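Local atomic coordinates of dimethyladenosine transferase, putative (Plasmodium falciparum, PDB entry 2H1R), a protein that probably methylates ribosomal RNA as an S-adenosylmethionine-dependent adenine dimethyltransferase, the present chain covering most of the full-length protein. Residues W208-L211 / L212-C215; R159-I162 / N163-F167. All coordinates share one frame; numbering follows the deposited sequence. Where two conformers were deposited one is given.

Contact 1. Residues W208-L211 / L212-C215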
ATOM      1  N   TRP A 208       8.258   9.265   6.296  1.00 20.23           N
ATOM      2  CA  TRP A 208       8.082   7.865   6.734  1.00 20.50           C
ATOM      3  C   TRP A 208       8.780   6.915   5.783  1.00 19.29           C
ATOM      4  O   TRP A 208       9.574   6.092   6.194  1.00 17.96           O
ATOM      5  CB  TRP A 208       6.591   7.516   6.749  1.00 21.01           C
ATOM      6  CG  TRP A 208       6.236   6.060   6.971  1.00 20.71           C
ATOM      7  CD1 TRP A 208       5.904   5.142   6.016  1.00 22.25           C
ATOM      8  CD2 TRP A 208       6.135   5.386   8.226  1.00 21.06           C
ATOM      9  NE1 TRP A 208       5.590   3.939   6.604  1.00 21.08           N
ATOM     10  CE2 TRP A 208       5.733   4.057   7.960  1.00 22.76           C
ATOM     11  CE3 TRP A 208       6.337   5.774   9.554  1.00 19.99           C
ATOM     12  CZ2 TRP A 208       5.534   3.118   8.984  1.00 18.95           C
ATOM     13  CZ3 TRP A 208       6.140   4.825  10.563  1.00 20.34           C
ATOM     14  CH2 TRP A 208       5.735   3.533  10.269  1.00 19.65           C
ATOM     15  N   ASP A 209       8.495   7.049   4.495  1.00 19.77           N
ATOM     16  CA  ASP A 209       9.068   6.151   3.511  1.00 20.26           C
ATOM     17  C   ASP A 209      10.597   6.320   3.421  1.00 19.46           C
ATOM     18  O   ASP A 209      11.323   5.344   3.187  1.00 19.22           O
ATOM     19  CB  ASP A 209       8.399   6.307   2.136  1.00 20.38           C
ATOM     20  CG  ASP A 209       8.791   5.200   1.174  1.00 23.12           C
ATOM     21  OD1 ASP A 209       8.527   3.990   1.450  1.00 25.43           O
ATOM     22  OD2 ASP A 209       9.397   5.555   0.160  1.00 25.49           O
ATOM     23  N   ASN A 210      11.098   7.536   3.607  0.50 18.68           N
ATOM     24  CA  ASN A 210      12.551   7.723   3.532  0.50 18.54           C
ATOM     25  C   ASN A 210      13.275   7.149   4.738  0.50 18.43           C
ATOM     26  O   ASN A 210      14.375   6.583   4.599  0.50 18.16           O
ATOM     27  CB  ASN A 210      12.934   9.191   3.346  0.50 18.85           C
ATOM     28  CG  ASN A 210      12.675   9.687   1.948  0.50 19.08           C
ATOM     29  OD1 ASN A 210      12.462   8.910   1.015  0.50 24.66           O
ATOM     30  ND2 ASN A 210      12.702  10.994   1.788  0.50 19.97           N
ATOM     31  N   LEU A 211      12.662   7.293   5.904  1.00 17.65           N
ATOM     32  CA  LEU A 211      13.180   6.668   7.143  1.00 17.97           C
ATOM     33  C   LEU A 211      13.219   5.144   6.968  1.00 18.29           C
ATOM     34  O   LEU A 211      14.222   4.489   7.300  1.00 17.82           O
ATOM     35  CB  LEU A 211      12.309   7.032   8.352  1.00 16.79           C
ATOM     36  CG  LEU A 211      12.572   6.263   9.664  1.00 14.70           C
ATOM     37  CD1 LEU A 211      13.979   6.522  10.239  1.00 17.26           C
ATOM     38  CD2 LEU A 211      11.518   6.556  10.734  1.00 19.77           C
ATOM     39  N   LEU A 212      12.142   4.583   6.440  1.00 17.53           N
ATOM     40  CA  LEU A 212      12.129   3.133   6.163  1.00 18.66           C
ATOM     41  C   LEU A 212      13.170   2.691   5.164  1.00 18.74           C
ATOM     42  O   LEU A 212      13.734   1.617   5.328  1.00 20.20           O
ATOM     43  CB  LEU A 212      10.741   2.622   5.749  1.00 17.32           C
ATOM     44  CG  LEU A 212       9.668   2.664   6.858  1.00 20.05           C
ATOM     45  CD1 LEU A 212       8.345   2.247   6.237  1.00 22.96           C
ATOM     46  CD2 LEU A 212       9.943   1.737   8.009  1.00 23.56           C
ATOM     47  N   ARG A 213      13.420   3.479   4.123  1.00 19.44           N
ATOM     48  CA  ARG A 213      14.479   3.148   3.152  1.00 21.13           C
ATOM     49  C   ARG A 213      15.880   3.125   3.794  1.00 21.34           C
ATOM     50  O   ARG A 213      16.698   2.229   3.500  1.00 20.78           O
ATOM     51  CB  ARG A 213      14.443   4.098   1.947  1.00 21.42           C
ATOM     52  CG  ARG A 213      13.264   3.795   1.009  1.00 24.30           C
ATOM     53  CD  ARG A 213      13.187   4.877  -0.078  1.00 28.27           C
ATOM     54  NE  ARG A 213      12.091   4.674  -1.006  1.00 31.24           N
ATOM     55  CZ  ARG A 213      12.191   3.958  -2.124  1.00 34.57           C
ATOM     56  NH1 ARG A 213      13.330   3.359  -2.421  1.00 33.12           N
ATOM     57  NH2 ARG A 213      11.144   3.820  -2.936  1.00 36.58           N
ATOM     58  N   ILE A 214      16.142   4.056   4.703  1.00 20.42           N
ATOM     59  CA  ILE A 214      17.398   4.037   5.433  1.00 22.21           C
ATOM     60  C   ILE A 214      17.541   2.756   6.248  1.00 21.78           C
ATOM     61  O   ILE A 214      18.572   2.065   6.164  1.00 23.05           O
ATOM     62  CB  ILE A 214      17.550   5.273   6.380  1.00 21.83           C
ATOM     63  CG1 ILE A 214      17.589   6.559   5.570  1.00 24.23           C
ATOM     64  CG2 ILE A 214      18.838   5.173   7.187  1.00 25.67           C
ATOM     65  CD1 ILE A 214      17.537   7.816   6.441  1.00 24.03           C
ATOM     66  N   CYS A 215      16.518   2.455   7.028  1.00 20.18           N
ATOM     67  CA  CYS A 215      16.522   1.324   7.942  1.00 21.65           C
ATOM     68  C   CYS A 215      16.494  -0.026   7.221  1.00 21.29           C
ATOM     69  O   CYS A 215      17.193  -0.952   7.643  1.00 21.23           O
ATOM     70  CB  CYS A 215      15.336   1.421   8.907  1.00 21.42           C
ATOM     71  SG  CYS A 215      15.496   2.886  10.013  1.00 26.57           S
TER
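Leu212 lays its methyl CD1 over one face of the Trp208 indole, 3.1 Å above the ring plane and displaced toward the rim, so that the pyrrole part takes the load: CD1 is 3.3 Å from NE1 and 3.6 Å from CE2 of Trp208. The leucine reaches back to the ring because CG is anti to its own carbonyl carbon (chi1 -67°) and the chain then runs on extended to CD1. Underneath, Leu212 N gives its hydrogen to Trp208 O at 3.0 Å, the first of four successive i to i+4 bonds that end with Cys215 N on Leu211 O. These turns belong to helix 205-216, which stands in the helical C-terminal part of the chain, beyond the Rossmann-like methyltransferase sheet. Its Trp208 and Leu212 turn toward helix 159-167, and both also touch Phe282 of helix 279-291. On another side of the helix Leu211 points CD1 at Cys215 SG, 3.9 Å away, and these two side chains both pack against Phe227 of helix 223-227. Arg213 stretches out straight from CG to NE and meets Asp209 one turn back in a salt bridge, NE to OD2 3.1 Å. OD2 lies in the guanidinium plane, at its edge, yet NE approaches it from above the carboxylate plane, the two planes standing 86° apart. The other oxygen, OD1, is held by Arg159 and Asn163, which leaves the carboxylate with partners on both oxygens and probably favours its charged form. Nearer the backbone, the aliphatic CG of Arg213 rests 3.3 Å from Asp209 O.

Contact 2. Residues R159-I162 / N163-F167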
ATOM      1  N   ARG A 159       9.984  -3.154   3.715  1.00 18.63           N
ATOM      2  CA  ARG A 159       9.429  -1.782   3.755  1.00 19.04           C
ATOM      3  C   ARG A 159       7.996  -1.793   3.199  1.00 19.93           C
ATOM      4  O   ARG A 159       7.109  -1.179   3.779  1.00 20.31           O
ATOM      5  CB  ARG A 159      10.308  -0.856   2.946  1.00 19.20           C
ATOM      6  CG  ARG A 159       9.837   0.622   2.940  1.00 20.04           C
ATOM      7  CD  ARG A 159      10.815   1.489   2.196  1.00 21.23           C
ATOM      8  NE  ARG A 159      11.203   0.907   0.909  1.00 27.25           N
ATOM      9  CZ  ARG A 159      10.614   1.190  -0.249  1.00 30.38           C
ATOM     10  NH1 ARG A 159      11.023   0.593  -1.360  1.00 32.85           N
ATOM     11  NH2 ARG A 159       9.625   2.075  -0.309  1.00 28.12           N
ATOM     12  N   LEU A 160       7.757  -2.549   2.126  1.00 21.11           N
ATOM     13  CA  LEU A 160       6.388  -2.691   1.589  1.00 22.63           C
ATOM     14  C   LEU A 160       5.419  -3.114   2.654  1.00 21.63           C
ATOM     15  O   LEU A 160       4.342  -2.499   2.831  1.00 21.49           O
ATOM     16  CB  LEU A 160       6.336  -3.736   0.454  1.00 23.93           C
ATOM     17  CG  LEU A 160       4.939  -4.291   0.116  1.00 23.79           C
ATOM     18  CD1 LEU A 160       4.057  -3.180  -0.496  1.00 26.55           C
ATOM     19  CD2 LEU A 160       5.031  -5.507  -0.836  1.00 24.39           C
ATOM     20  N   THR A 161       5.775  -4.187   3.370  1.00 20.99           N
ATOM     21  CA  THR A 161       4.941  -4.721   4.423  1.00 19.59           C
ATOM     22  C   THR A 161       4.596  -3.709   5.480  1.00 20.63           C
ATOM     23  O   THR A 161       3.425  -3.611   5.890  1.00 20.24           O
ATOM     24  CB  THR A 161       5.572  -5.968   5.145  1.00 20.47           C
ATOM     25  OG1 THR A 161       6.223  -6.819   4.187  1.00 19.04           O
ATOM     26  CG2 THR A 161       4.503  -6.705   5.881  1.00 20.43           C
ATOM     27  N   ILE A 162       5.588  -2.962   5.950  1.00 20.21           N
ATOM     28  CA  ILE A 162       5.301  -2.008   7.013  1.00 21.80           C
ATOM     29  C   ILE A 162       4.442  -0.837   6.493  1.00 19.83           C
ATOM     30  O   ILE A 162       3.522  -0.415   7.189  1.00 20.91           O
ATOM     31  CB  ILE A 162       6.569  -1.531   7.749  1.00 22.30           C
ATOM     32  CG1 ILE A 162       7.239  -2.709   8.448  1.00 22.64           C
ATOM     33  CG2 ILE A 162       6.213  -0.502   8.845  1.00 23.66           C
ATOM     34  CD1 ILE A 162       8.501  -2.318   9.315  1.00 25.13           C
ATOM     35  N   ASN A 163       4.725  -0.356   5.288  1.00 20.76           N
ATOM     36  CA  ASN A 163       3.862   0.661   4.621  1.00 21.43           C
ATOM     37  C   ASN A 163       2.411   0.273   4.588  1.00 22.75           C
ATOM     38  O   ASN A 163       1.521   1.029   5.056  1.00 23.23           O
ATOM     39  CB  ASN A 163       4.372   0.992   3.239  1.00 22.96           C
ATOM     40  CG  ASN A 163       5.503   1.986   3.285  1.00 25.75           C
ATOM     41  OD1 ASN A 163       5.572   2.784   4.201  1.00 36.30           O
ATOM     42  ND2 ASN A 163       6.393   1.931   2.337  1.00 26.71           N
ATOM     43  N   VAL A 164       2.162  -0.944   4.120  1.00 21.69           N
ATOM     44  CA  VAL A 164       0.799  -1.494   4.078  1.00 22.25           C
ATOM     45  C   VAL A 164       0.148  -1.547   5.462  1.00 22.52           C
ATOM     46  O   VAL A 164      -1.038  -1.138   5.634  1.00 23.05           O
ATOM     47  CB  VAL A 164       0.801  -2.891   3.383  1.00 21.39           C
ATOM     48  CG1 VAL A 164      -0.571  -3.556   3.455  1.00 25.48           C
ATOM     49  CG2 VAL A 164       1.177  -2.732   1.947  1.00 23.90           C
ATOM     50  N   LYS A 165       0.901  -2.032   6.449  1.00 21.86           N
ATOM     51  CA  LYS A 165       0.394  -2.218   7.783  1.00 23.66           C
ATOM     52  C   LYS A 165       0.090  -0.858   8.450  1.00 22.45           C
ATOM     53  O   LYS A 165      -0.824  -0.757   9.282  1.00 22.50           O
ATOM     54  CB  LYS A 165       1.414  -2.972   8.640  1.00 24.32           C
ATOM     55  CG  LYS A 165       1.490  -4.503   8.398  1.00 27.63           C
ATOM     56  CD  LYS A 165       2.708  -5.099   9.083  1.00 27.00           C
ATOM     57  CE  LYS A 165       2.445  -5.331  10.581  1.00 34.43           C
ATOM     58  NZ  LYS A 165       3.751  -5.593  11.299  1.00 36.21           N
ATOM     59  N   LEU A 166       0.868   0.157   8.102  1.00 22.16           N
ATOM     60  CA  LEU A 166       0.644   1.469   8.691  1.00 22.41           C
ATOM     61  C   LEU A 166      -0.686   2.002   8.203  1.00 22.72           C
ATOM     62  O   LEU A 166      -1.479   2.488   9.001  1.00 24.98           O
ATOM     63  CB  LEU A 166       1.760   2.464   8.345  1.00 22.84           C
ATOM     64  CG  LEU A 166       1.438   3.889   8.874  1.00 21.47           C
ATOM     65  CD1 LEU A 166       1.371   3.889  10.358  1.00 23.40           C
ATOM     66  CD2 LEU A 166       2.445   4.886   8.434  1.00 26.22           C
ATOM     67  N   PHE A 167      -0.927   1.897   6.907  1.00 23.77           N
ATOM     68  CA  PHE A 167      -2.087   2.530   6.317  1.00 25.58           C
ATOM     69  C   PHE A 167      -3.395   1.731   6.368  1.00 25.66           C
ATOM     70  O   PHE A 167      -4.489   2.327   6.353  1.00 25.73           O
ATOM     71  CB  PHE A 167      -1.718   3.106   4.956  1.00 27.54           C
ATOM     72  CG  PHE A 167      -0.695   4.226   5.065  1.00 29.91           C
ATOM     73  CD1 PHE A 167      -1.079   5.498   5.522  1.00 28.07           C
ATOM     74  CD2 PHE A 167       0.668   3.969   4.827  1.00 31.02           C
ATOM     75  CE1 PHE A 167      -0.140   6.521   5.681  1.00 31.95           C
ATOM     76  CE2 PHE A 167       1.641   4.998   4.987  1.00 32.42           C
ATOM     77  CZ  PHE A 167       1.240   6.267   5.400  1.00 32.53           C
TER
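From Arg159 to Ile162 each carbonyl accepts the N-H of the residue four places on, Asn163 to Leu166 in turn, with N to O distances of 2.9 to 3.0 Å; the first bond is almost straight (174° at the hydrogen) and the last more bent (145°). Asn163 and Arg159 lie side by side on one face of this helix and point the same way. The amide ND2 comes to 3.7 Å from the methylene CG of Arg159, and amide and guanidinium planes are turned 78° against each other. A bend at chi3 swings the guanidinium out of the line of its chain. Both polar ends reach Asp209 on the next helix, and Asn163 OD1 also takes a weak hydrogen bond from Trp208, so these buried amide atoms have partners. Round the helix, Leu160 and Val164 form an apolar pair, CD1 to CG2 3.8 Å, and Val164 CG2 also rests 3.3 Å from Leu160 O. Their side chains share Ile123 of helix 119-128 and Met148 of helix 142-148. Thr161 sets its methyl CG2 alongside CD of Lys165 at 4.0 Å, and Lys165 CG packs 3.3 Å from Thr161 O before the chain bends away. The threonine hydroxyl OG1 donates to Arg147 O and accepts from Ser158 N, just before the first turn of the helix. Helix 159-167 runs directly into strand 168-176, the outermost strand on one side of a seven-stranded sheet ordered 3-2-1-4-5-7-6, the topology of the class I S-adenosylmethionine-dependent methyltransferases.

Overall arrangement
Contact 2 comes first along the chain, on helix 159-167, and contact 1 follows on helix 205-216; their centres are about 11 Å apart. Between the two helices the chain passes through edge strand 168-176 and its neighbour 189-196 in the seven-stranded sheet. The helices then face each other, with Trp208 CE2 3.4 Å from Leu166 CD2, apolar packing that adjoins the polar cluster at Asp209. One helix belongs to the methyltransferase core and the other to the helical C-terminal part, so the packing of the two helices joins these two parts of the molecule, away from the predicted S-adenosylmethionine-binding residues.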